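Local coordinates for protein putative arylalkylamine N-Acetyltransferase 7 (Aedes aegypti, PDB 4FD7) that probably transfers an acetyl group from acetyl-CoA to the nitrogen of amine substrates, at residues 50-53 and 54-58; 69-72 and 73-76; 43-46 and 47-51. One frame throughout, in Å; residues are numbered along the deposited sequence.

How the interactions relate
From the N terminus, interaction 3 (43-51) comes first, in the middle of helix 41-55; interaction 1 (50-58) overlaps it at Asp50 and Tyr51 and runs past the end of that helix into helix 57-62; interaction 2 (69-76) follows on helix 68-81. Each joins adjoining turns of continuous chain, so none closes a long loop, and none nests in or crosses another. Interactions 3 and 1 are joined by a probable backbone hydrogen bond from Ala53 N to Met48 O, 3.0 Å. Chain reversal brings helix 68-81 back against helix 41-55: Met71 CE packs 3.5 Å from Cys49 SG, and Met71 SD 3.7 Å from Ala53 CB.

Interaction 1: residues 50-53 and 54-58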
ATOM      1  N   ASP A  50      -5.500  -6.515  11.409  1.00 19.96           N
ATOM      2  CA  ASP A  50      -6.862  -6.962  11.669  1.00 18.36           C
ATOM      3  C   ASP A  50      -7.603  -7.120  10.363  1.00 19.64           C
ATOM      4  O   ASP A  50      -8.515  -7.942  10.236  1.00 20.11           O
ATOM      5  CB  ASP A  50      -7.611  -5.941  12.527  1.00 18.80           C
ATOM      6  CG  ASP A  50      -7.281  -6.053  13.991  1.00 21.42           C
ATOM      7  OD1 ASP A  50      -6.646  -7.049  14.384  1.00 22.00           O
ATOM      8  OD2 ASP A  50      -7.668  -5.139  14.752  1.00 23.20           O
ATOM      9  N   TYR A  51      -7.216  -6.306   9.395  1.00 17.65           N
ATOM     10  CA  TYR A  51      -7.960  -6.237   8.159  1.00 16.41           C
ATOM     11  C   TYR A  51      -7.140  -6.626   6.933  1.00 17.55           C
ATOM     12  O   TYR A  51      -7.411  -7.647   6.310  1.00 19.25           O
ATOM     13  CB  TYR A  51      -8.597  -4.858   8.032  1.00 19.58           C
ATOM     14  CG  TYR A  51      -9.389  -4.498   9.269  1.00 18.96           C
ATOM     15  CD1 TYR A  51     -10.515  -5.233   9.633  1.00 21.25           C
ATOM     16  CD2 TYR A  51      -9.001  -3.446  10.087  1.00 20.11           C
ATOM     17  CE1 TYR A  51     -11.246  -4.916  10.769  1.00 22.97           C
ATOM     18  CE2 TYR A  51      -9.729  -3.116  11.230  1.00 21.23           C
ATOM     19  CZ  TYR A  51     -10.844  -3.855  11.565  1.00 23.56           C
ATOM     20  OH  TYR A  51     -11.562  -3.525  12.693  1.00 23.01           O
ATOM     21  N   PHE A  52      -6.142  -5.821   6.587  1.00 16.53           N
ATOM     22  CA  PHE A  52      -5.318  -6.094   5.415  1.00 15.38           C
ATOM     23  C   PHE A  52      -4.760  -7.519   5.387  1.00 18.69           C
ATOM     24  O   PHE A  52      -4.880  -8.219   4.376  1.00 16.21           O
ATOM     25  CB  PHE A  52      -4.189  -5.074   5.330  1.00 14.76           C
ATOM     26  CG  PHE A  52      -3.195  -5.354   4.243  1.00 15.13           C
ATOM     27  CD1 PHE A  52      -3.449  -4.984   2.928  1.00 16.74           C
ATOM     28  CD2 PHE A  52      -1.999  -5.975   4.543  1.00 15.19           C
ATOM     29  CE1 PHE A  52      -2.513  -5.251   1.925  1.00 17.12           C
ATOM     30  CE2 PHE A  52      -1.058  -6.242   3.555  1.00 15.35           C
ATOM     31  CZ  PHE A  52      -1.308  -5.883   2.254  1.00 15.37           C
ATOM     32  N   ALA A  53      -4.174  -7.946   6.503  1.00 16.66           N
ATOM     33  CA  ALA A  53      -3.603  -9.290   6.614  1.00 18.13           C
ATOM     34  C   ALA A  53      -4.657 -10.365   6.391  1.00 18.48           C
ATOM     35  O   ALA A  53      -4.350 -11.442   5.896  1.00 15.24           O
ATOM     36  CB  ALA A  53      -2.957  -9.480   7.975  1.00 17.44           C
ATOM     37  N   ARG A  54      -5.899 -10.075   6.770  1.00 18.94           N
ATOM     38  CA  ARG A  54      -6.961 -11.055   6.644  1.00 19.99           C
ATOM     39  C   ARG A  54      -7.608 -11.052   5.260  1.00 21.30           C
ATOM     40  O   ARG A  54      -7.966 -12.109   4.745  1.00 20.80           O
ATOM     41  CB  ARG A  54      -8.033 -10.813   7.708  1.00 19.49           C
ATOM     42  CG  ARG A  54      -9.158 -11.828   7.672  1.00 23.82           C
ATOM     43  CD  ARG A  54     -10.359 -11.350   8.458  1.00 25.65           C
ATOM     44  NE  ARG A  54     -10.958 -10.135   7.902  1.00 26.46           N
ATOM     45  CZ  ARG A  54     -11.691  -9.288   8.616  1.00 25.90           C
ATOM     46  NH1 ARG A  54     -12.193  -8.195   8.063  1.00 27.52           N
ATOM     47  NH2 ARG A  54     -11.914  -9.532   9.899  1.00 27.72           N
ATOM     48  N   ASP A  55      -7.735  -9.872   4.657  1.00 18.63           N
ATOM     49  CA  ASP A  55      -8.614  -9.701   3.501  1.00 19.69           C
ATOM     50  C   ASP A  55      -7.941  -9.583   2.126  1.00 19.83           C
ATOM     51  O   ASP A  55      -8.553  -9.906   1.117  1.00 20.17           O
ATOM     52  CB  ASP A  55      -9.531  -8.498   3.740  1.00 21.52           C
ATOM     53  CG  ASP A  55     -10.510  -8.742   4.869  1.00 23.45           C
ATOM     54  OD1 ASP A  55     -10.695  -9.923   5.245  1.00 21.29           O
ATOM     55  OD2 ASP A  55     -11.101  -7.767   5.378  1.00 26.18           O
ATOM     56  N   GLU A  56      -6.703  -9.108   2.072  1.00 18.13           N
ATOM     57  CA  GLU A  56      -6.041  -8.909   0.779  1.00 17.83           C
ATOM     58  C   GLU A  56      -5.772 -10.257   0.097  1.00 17.99           C
ATOM     59  O   GLU A  56      -5.420 -11.224   0.773  1.00 15.95           O
ATOM     60  CB  GLU A  56      -4.751  -8.112   0.958  1.00 17.75           C
ATOM     61  CG  GLU A  56      -3.991  -7.827  -0.334  1.00 18.33           C
ATOM     62  CD  GLU A  56      -2.900  -8.858  -0.627  1.00 19.17           C
ATOM     63  OE1 GLU A  56      -2.683  -9.750   0.199  1.00 19.95           O
ATOM     64  OE2 GLU A  56      -2.248  -8.775  -1.689  1.00 23.86           O
ATOM     65  N   LEU A  57      -5.936 -10.310  -1.228  1.00 17.23           N
ATOM     66  CA  LEU A  57      -5.910 -11.583  -1.967  1.00 19.58           C
ATOM     67  C   LEU A  57      -4.708 -12.505  -1.743  1.00 16.67           C
ATOM     68  O   LEU A  57      -4.902 -13.693  -1.464  1.00 16.16           O
ATOM     69  CB  LEU A  57      -6.124 -11.375  -3.476  1.00 17.80           C
ATOM     70  CG  LEU A  57      -7.499 -10.894  -3.928  1.00 20.53           C
ATOM     71  CD1 LEU A  57      -7.633 -11.165  -5.412  1.00 21.36           C
ATOM     72  CD2 LEU A  57      -8.608 -11.572  -3.145  1.00 22.08           C
ATOM     73  N   MET A  58      -3.486 -11.987  -1.891  1.00 16.28           N
ATOM     74  CA  MET A  58      -2.287 -12.817  -1.711  1.00 17.89           C
ATOM     75  C   MET A  58      -2.180 -13.376  -0.281  1.00 16.37           C
ATOM     76  O   MET A  58      -1.847 -14.555  -0.066  1.00 18.39           O
ATOM     77  CB  MET A  58      -1.009 -12.027  -2.031  1.00 15.78           C
ATOM     78  CG  MET A  58      -0.912 -11.509  -3.461  1.00 18.80           C
ATOM     79  SD  MET A  58       0.565 -10.489  -3.718  1.00 18.88           S
ATOM     80  CE  MET A  58       1.858 -11.734  -3.860  1.00 16.58           C
TER
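Tyr51 and Phe52 hold the next residues first through their backbone oxygens. Asp55 N donates a hydrogen bond to Tyr51 O at 2.8 Å, while the N-H of Arg54 makes a weaker bond to the same oxygen. One residue on, Phe52 O accepts Glu56 N at 3.1 Å.

These bonds close helix 41-55. Glu56 is the first residue to leave helical backbone angles and is also the N-cap of helix 57-62, its OE1 bonding to Asn59 N. The bend belongs to the helical excursion between strands 28-35 and 88-92, consistent with the helical region that follows the first core strand of the GNAT fold.

Among the charged groups, Arg54 grips Asp55 side-on: NE meets OD1 at 2.7 Å and NH1 meets OD2 at 2.9 Å, both oxygens lying close to the guanidinium plane. Arg160 forms a second salt bridge to Asp55 OD2, so two cations share one carboxylate and would probably favour its ionised form. Asp50 O stands 3.7 Å above the centre of the guanidinium.

Contacts with the rings are apolar or edgewise. Arg54 NH1 comes to the edge of Tyr51, 3.7 Å from CD1, with the two planes turned 73° apart. Phe52 and Glu56 run side by side; Glu56 CB makes an off-centre CH-pi contact, and Glu56 CG approaches Phe52 CE1 to 3.7 Å. A bend at chi2 (-94°) then turns the Glu56 carboxylate from this apolar stem toward Thr189, whose OG1 bonds to OE2.

Interaction 2: residues 69-72 and 73-76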
ATOM      1  N   VAL A  69       4.372 -16.728  12.319  1.00 12.81           N
ATOM      2  CA  VAL A  69       5.701 -16.374  11.813  1.00 13.89           C
ATOM      3  C   VAL A  69       5.572 -15.396  10.640  1.00 13.19           C
ATOM      4  O   VAL A  69       6.277 -14.386  10.558  1.00 14.09           O
ATOM      5  CB  VAL A  69       6.501 -17.627  11.393  1.00 14.01           C
ATOM      6  CG1 VAL A  69       7.849 -17.228  10.813  1.00 13.72           C
ATOM      7  CG2 VAL A  69       6.710 -18.552  12.592  1.00 14.88           C
ATOM      8  N   ALA A  70       4.647 -15.678   9.737  1.00 12.44           N
ATOM      9  CA  ALA A  70       4.444 -14.785   8.596  1.00 12.84           C
ATOM     10  C   ALA A  70       3.931 -13.395   9.018  1.00 14.38           C
ATOM     11  O   ALA A  70       4.365 -12.352   8.483  1.00 13.79           O
ATOM     12  CB  ALA A  70       3.518 -15.440   7.590  1.00 13.05           C
ATOM     13  N   MET A  71       3.012 -13.375   9.978  1.00 13.05           N
ATOM     14  CA  MET A  71       2.562 -12.113  10.566  1.00 12.70           C
ATOM     15  C   MET A  71       3.729 -11.349  11.190  1.00 14.55           C
ATOM     16  O   MET A  71       3.843 -10.123  11.042  1.00 14.57           O
ATOM     17  CB  MET A  71       1.461 -12.370  11.592  1.00 13.58           C
ATOM     18  CG  MET A  71       0.145 -12.784  10.967  1.00 17.55           C
ATOM     19  SD  MET A  71      -0.518 -11.496   9.897  1.00 20.95           S
ATOM     20  CE  MET A  71      -0.709 -10.188  11.088  1.00 20.85           C
ATOM     21  N   GLY A  72       4.618 -12.076  11.864  1.00 14.63           N
ATOM     22  CA  GLY A  72       5.795 -11.465  12.448  1.00 14.76           C
ATOM     23  C   GLY A  72       6.680 -10.835  11.385  1.00 15.01           C
ATOM     24  O   GLY A  72       7.272  -9.775  11.614  1.00 14.86           O
ATOM     25  N   ASP A  73       6.771 -11.485  10.224  1.00 13.99           N
ATOM     26  CA  ASP A  73       7.515 -10.919   9.105  1.00 14.56           C
ATOM     27  C   ASP A  73       6.920  -9.599   8.646  1.00 13.53           C
ATOM     28  O   ASP A  73       7.614  -8.575   8.584  1.00 14.34           O
ATOM     29  CB  ASP A  73       7.557 -11.871   7.900  1.00 15.00           C
ATOM     30  CG  ASP A  73       8.504 -13.039   8.098  1.00 15.68           C
ATOM     31  OD1 ASP A  73       9.534 -12.878   8.790  1.00 15.76           O
ATOM     32  OD2 ASP A  73       8.214 -14.116   7.545  1.00 14.99           O
ATOM     33  N   VAL A  74       5.639  -9.622   8.282  1.00 13.19           N
ATOM     34  CA  VAL A  74       5.091  -8.408   7.709  1.00 14.40           C
ATOM     35  C   VAL A  74       5.094  -7.254   8.725  1.00 15.20           C
ATOM     36  O   VAL A  74       5.384  -6.101   8.378  1.00 12.61           O
ATOM     37  CB  VAL A  74       3.709  -8.652   7.060  1.00 15.61           C
ATOM     38  CG1 VAL A  74       2.637  -8.917   8.124  1.00 12.99           C
ATOM     39  CG2 VAL A  74       3.356  -7.508   6.124  1.00 15.45           C
ATOM     40  N   VAL A  75       4.818  -7.568   9.987  1.00 12.94           N
ATOM     41  CA  VAL A  75       4.867  -6.542  11.022  1.00 13.78           C
ATOM     42  C   VAL A  75       6.281  -5.978  11.211  1.00 14.54           C
ATOM     43  O   VAL A  75       6.458  -4.764  11.396  1.00 13.40           O
ATOM     44  CB  VAL A  75       4.324  -7.056  12.369  1.00 14.71           C
ATOM     45  CG1 VAL A  75       4.493  -6.014  13.442  1.00 15.07           C
ATOM     46  CG2 VAL A  75       2.870  -7.430  12.245  1.00 14.88           C
ATOM     47  N   ALA A  76       7.288  -6.844  11.184  1.00 15.10           N
ATOM     48  CA  ALA A  76       8.668  -6.356  11.262  1.00 13.83           C
ATOM     49  C   ALA A  76       8.933  -5.354  10.129  1.00 13.68           C
ATOM     50  O   ALA A  76       9.510  -4.262  10.361  1.00 13.32           O
ATOM     51  CB  ALA A  76       9.643  -7.505  11.196  1.00 16.62           C
TER
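Residues 69-72 and 73-76 form two consecutive turns of regular alpha helix, linked by four i to i+4 backbone bonds. Asp73 N lies 3.0 Å from Val69 O, and Val75 N lies 2.9 Å from Met71 O; Val74 to Ala70 and Ala76 to Gly72 complete the series.

On the side facing helix 41-55, Met71 and Val75 lie one turn apart. The CG2 branch of Val75 sits beside its own backbone N, with CG1 anti to that nitrogen (chi1 175°), and this draws CG2 down to 3.1 Å from Met71 O. Val74 brings CG1 to 3.4 Å from the same oxygen, so methyls from two residues crowd near it, roughly at right angles to each other. Met71 SD touches Val74 CG1 more loosely, at 4.4 Å. Beyond the segments, Met71 and Val75 both pack on Cys49, while Val74 leans on Phe122 of helix 120-136.

Asp73 follows another path. Its CB rests 3.3 Å from Ala70 O, and its carboxylate folds back along the helix until OD2 is 3.6 Å from Val69 O. Asn118 N bonds to OD1 and Ser119 OG to OD2, just ahead of helix 120-136. The chemistry is therefore divided: Met71 and Val75 offer apolar surface to helix 41-55 and Val74 to helix 120-136, whereas the buried Asp73 carboxylate is held by a backbone N-H and a hydroxyl beside a helix N terminus, a setting that would tend to stabilise its negative charge.

Interaction 3: residues 43-46 and 47-51; sequences DAIR and HMCDY
Cys49 reaches back to Ile45 because its sulfur stands beside the backbone N and opposite the carbonyl carbon (chi1 -68°), which brings SG to 4.3 Å from Ile45 CG2. In His47 the backbone sets CB 3.3 Å from Ala44 O, and a first torsion that puts CG anti to the backbone N (chi1 -176°) directs the imidazole away from residues 43-46. Met48 lays CG 3.3 Å from Ala44 O before its thioether leads off, and the carboxylate of Asp50 is folded over the preceding turn, with CG 3.2 Å from Arg46 O.

Helix 41-55, to which all these residues belong, lies between strands 98-108 and 146-155 on one flank and helix 68-81 on another. His47 and Met48 touch Val101 and Ser154 of those strands, whereas Ile45 and Met48 meet Trp78. The arrangement is consistent with the first helix of the GNAT fold packed against the central sheet.

The main chain begins as regular alpha helix: His47 N donates to Asp43 O at 2.8 Å, and Met48 and Cys49 repeat the pattern with Ala44 and Ile45. Asp50 N still bonds to Arg46 O, but less straight (N-H...O angle 131°), and adds a weak bond to His47 O. From Met48 on the helix widens into a pi-type turn, its sign being the probable bond to Met48 O from Ala53 N, five residues ahead.

One turn apart, the rings of His47 and Tyr51 meet edge-to-face, Tyr51 CD2 standing 3.6 Å above the centre of the imidazole. Asp50 CB covers one face of the Tyr51 ring, while His47 CG lies at its edge; His47 NE2 makes a weak hydrogen bond to Val99 O.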
ATOM      1  N   ASP A  43      -1.542   1.572  16.533  1.00 18.80           N
ATOM      2  CA  ASP A  43      -2.936   1.413  16.151  1.00 19.49           C
ATOM      3  C   ASP A  43      -2.972   1.028  14.678  1.00 17.33           C
ATOM      4  O   ASP A  43      -3.663   0.074  14.288  1.00 17.52           O
ATOM      5  CB  ASP A  43      -3.740   2.694  16.427  1.00 20.74           C
ATOM      6  CG  ASP A  43      -3.953   2.940  17.913  1.00 21.29           C
ATOM      7  OD1 ASP A  43      -3.853   1.974  18.691  1.00 23.38           O
ATOM      8  OD2 ASP A  43      -4.237   4.096  18.295  1.00 24.42           O
ATOM      9  N   ALA A  44      -2.137   1.714  13.886  1.00 17.47           N
ATOM     10  CA  ALA A  44      -2.075   1.454  12.454  1.00 16.22           C
ATOM     11  C   ALA A  44      -1.661   0.011  12.207  1.00 17.99           C
ATOM     12  O   ALA A  44      -2.291  -0.701  11.413  1.00 17.52           O
ATOM     13  CB  ALA A  44      -1.112   2.412  11.776  1.00 14.86           C
ATOM     14  N   ILE A  45      -0.617  -0.415  12.918  1.00 16.93           N
ATOM     15  CA  ILE A  45      -0.116  -1.769  12.774  1.00 16.64           C
ATOM     16  C   ILE A  45      -1.264  -2.726  13.060  1.00 18.15           C
ATOM     17  O   ILE A  45      -1.532  -3.645  12.271  1.00 18.24           O
ATOM     18  CB  ILE A  45       1.071  -2.021  13.725  1.00 17.96           C
ATOM     19  CG1 ILE A  45       2.300  -1.247  13.248  1.00 17.54           C
ATOM     20  CG2 ILE A  45       1.362  -3.525  13.864  1.00 16.37           C
ATOM     21  CD1 ILE A  45       2.704  -1.563  11.844  1.00 17.78           C
ATOM     22  N   ARG A  46      -1.999  -2.470  14.142  1.00 18.98           N
ATOM     23  CA  ARG A  46      -3.065  -3.384  14.505  1.00 18.91           C
ATOM     24  C   ARG A  46      -4.154  -3.389  13.442  1.00 18.85           C
ATOM     25  O   ARG A  46      -4.658  -4.455  13.064  1.00 19.42           O
ATOM     26  CB  ARG A  46      -3.587  -3.087  15.915  1.00 20.43           C
ATOM     27  CG  ARG A  46      -2.671  -3.685  16.972  1.00 20.77           C
ATOM     28  CD  ARG A  46      -2.749  -3.017  18.346  1.00 22.63           C
ATOM     29  NE  ARG A  46      -1.676  -3.527  19.202  1.00 19.12           N
ATOM     30  CZ  ARG A  46      -1.589  -3.335  20.519  1.00 22.25           C
ATOM     31  NH1 ARG A  46      -2.502  -2.625  21.168  1.00 21.90           N
ATOM     32  NH2 ARG A  46      -0.580  -3.864  21.196  1.00 22.18           N
ATOM     33  N   HIS A  47      -4.448  -2.210  12.899  1.00 16.82           N
ATOM     34  CA  HIS A  47      -5.446  -2.113  11.852  1.00 17.64           C
ATOM     35  C   HIS A  47      -4.978  -2.967  10.674  1.00 17.19           C
ATOM     36  O   HIS A  47      -5.748  -3.765  10.127  1.00 17.26           O
ATOM     37  CB  HIS A  47      -5.607  -0.649  11.443  1.00 16.32           C
ATOM     38  CG  HIS A  47      -6.680  -0.407  10.440  1.00 19.41           C
ATOM     39  ND1 HIS A  47      -6.522  -0.676   9.098  1.00 18.49           N
ATOM     40  CD2 HIS A  47      -7.912   0.144  10.569  1.00 18.43           C
ATOM     41  CE1 HIS A  47      -7.618  -0.334   8.451  1.00 18.84           C
ATOM     42  NE2 HIS A  47      -8.473   0.173   9.325  1.00 19.28           N
ATOM     43  N   MET A  48      -3.697  -2.846  10.331  1.00 17.33           N
ATOM     44  CA  MET A  48      -3.167  -3.611   9.207  1.00 18.06           C
ATOM     45  C   MET A  48      -3.314  -5.108   9.489  1.00 17.41           C
ATOM     46  O   MET A  48      -3.693  -5.871   8.607  1.00 17.39           O
ATOM     47  CB  MET A  48      -1.706  -3.240   8.924  1.00 17.26           C
ATOM     48  CG  MET A  48      -1.497  -1.798   8.417  1.00 16.10           C
ATOM     49  SD  MET A  48      -2.158  -1.456   6.757  1.00 21.55           S
ATOM     50  CE  MET A  48      -1.141  -2.503   5.747  1.00 17.23           C
ATOM     51  N   CYS A  49      -3.057  -5.520  10.727  1.00 15.73           N
ATOM     52  CA  CYS A  49      -3.142  -6.933  11.048  1.00 15.27           C
ATOM     53  C   CYS A  49      -4.576  -7.409  11.070  1.00 18.55           C
ATOM     54  O   CYS A  49      -4.853  -8.572  10.775  1.00 21.51           O
ATOM     55  CB  CYS A  49      -2.510  -7.189  12.405  1.00 17.49           C
ATOM     56  SG  CYS A  49      -0.753  -6.915  12.357  1.00 19.09           S
ATOM     57  N   ASP A  50      -5.500  -6.515  11.409  1.00 19.96           N
ATOM     58  CA  ASP A  50      -6.862  -6.962  11.669  1.00 18.36           C
ATOM     59  C   ASP A  50      -7.603  -7.120  10.363  1.00 19.64           C
ATOM     60  O   ASP A  50      -8.515  -7.942  10.236  1.00 20.11           O
ATOM     61  CB  ASP A  50      -7.611  -5.941  12.527  1.00 18.80           C
ATOM     62  CG  ASP A  50      -7.281  -6.053  13.991  1.00 21.42           C
ATOM     63  OD1 ASP A  50      -6.646  -7.049  14.384  1.00 22.00           O
ATOM     64  OD2 ASP A  50      -7.668  -5.139  14.752  1.00 23.20           O
ATOM     65  N   TYR A  51      -7.216  -6.306   9.395  1.00 17.65           N
ATOM     66  CA  TYR A  51      -7.960  -6.237   8.159  1.00 16.41           C
ATOM     67  C   TYR A  51      -7.140  -6.626   6.933  1.00 17.55           C
ATOM     68  O   TYR A  51      -7.411  -7.647   6.310  1.00 19.25           O
ATOM     69  CB  TYR A  51      -8.597  -4.858   8.032  1.00 19.58           C
ATOM     70  CG  TYR A  51      -9.389  -4.498   9.269  1.00 18.96           C
ATOM     71  CD1 TYR A  51     -10.515  -5.233   9.633  1.00 21.25           C
ATOM     72  CD2 TYR A  51      -9.001  -3.446  10.087  1.00 20.11           C
ATOM     73  CE1 TYR A  51     -11.246  -4.916  10.769  1.00 22.97           C
ATOM     74  CE2 TYR A  51      -9.729  -3.116  11.230  1.00 21.23           C
ATOM     75  CZ  TYR A  51     -10.844  -3.855  11.565  1.00 23.56           C
ATOM     76  OH  TYR A  51     -11.562  -3.525  12.693  1.00 23.01           O
TER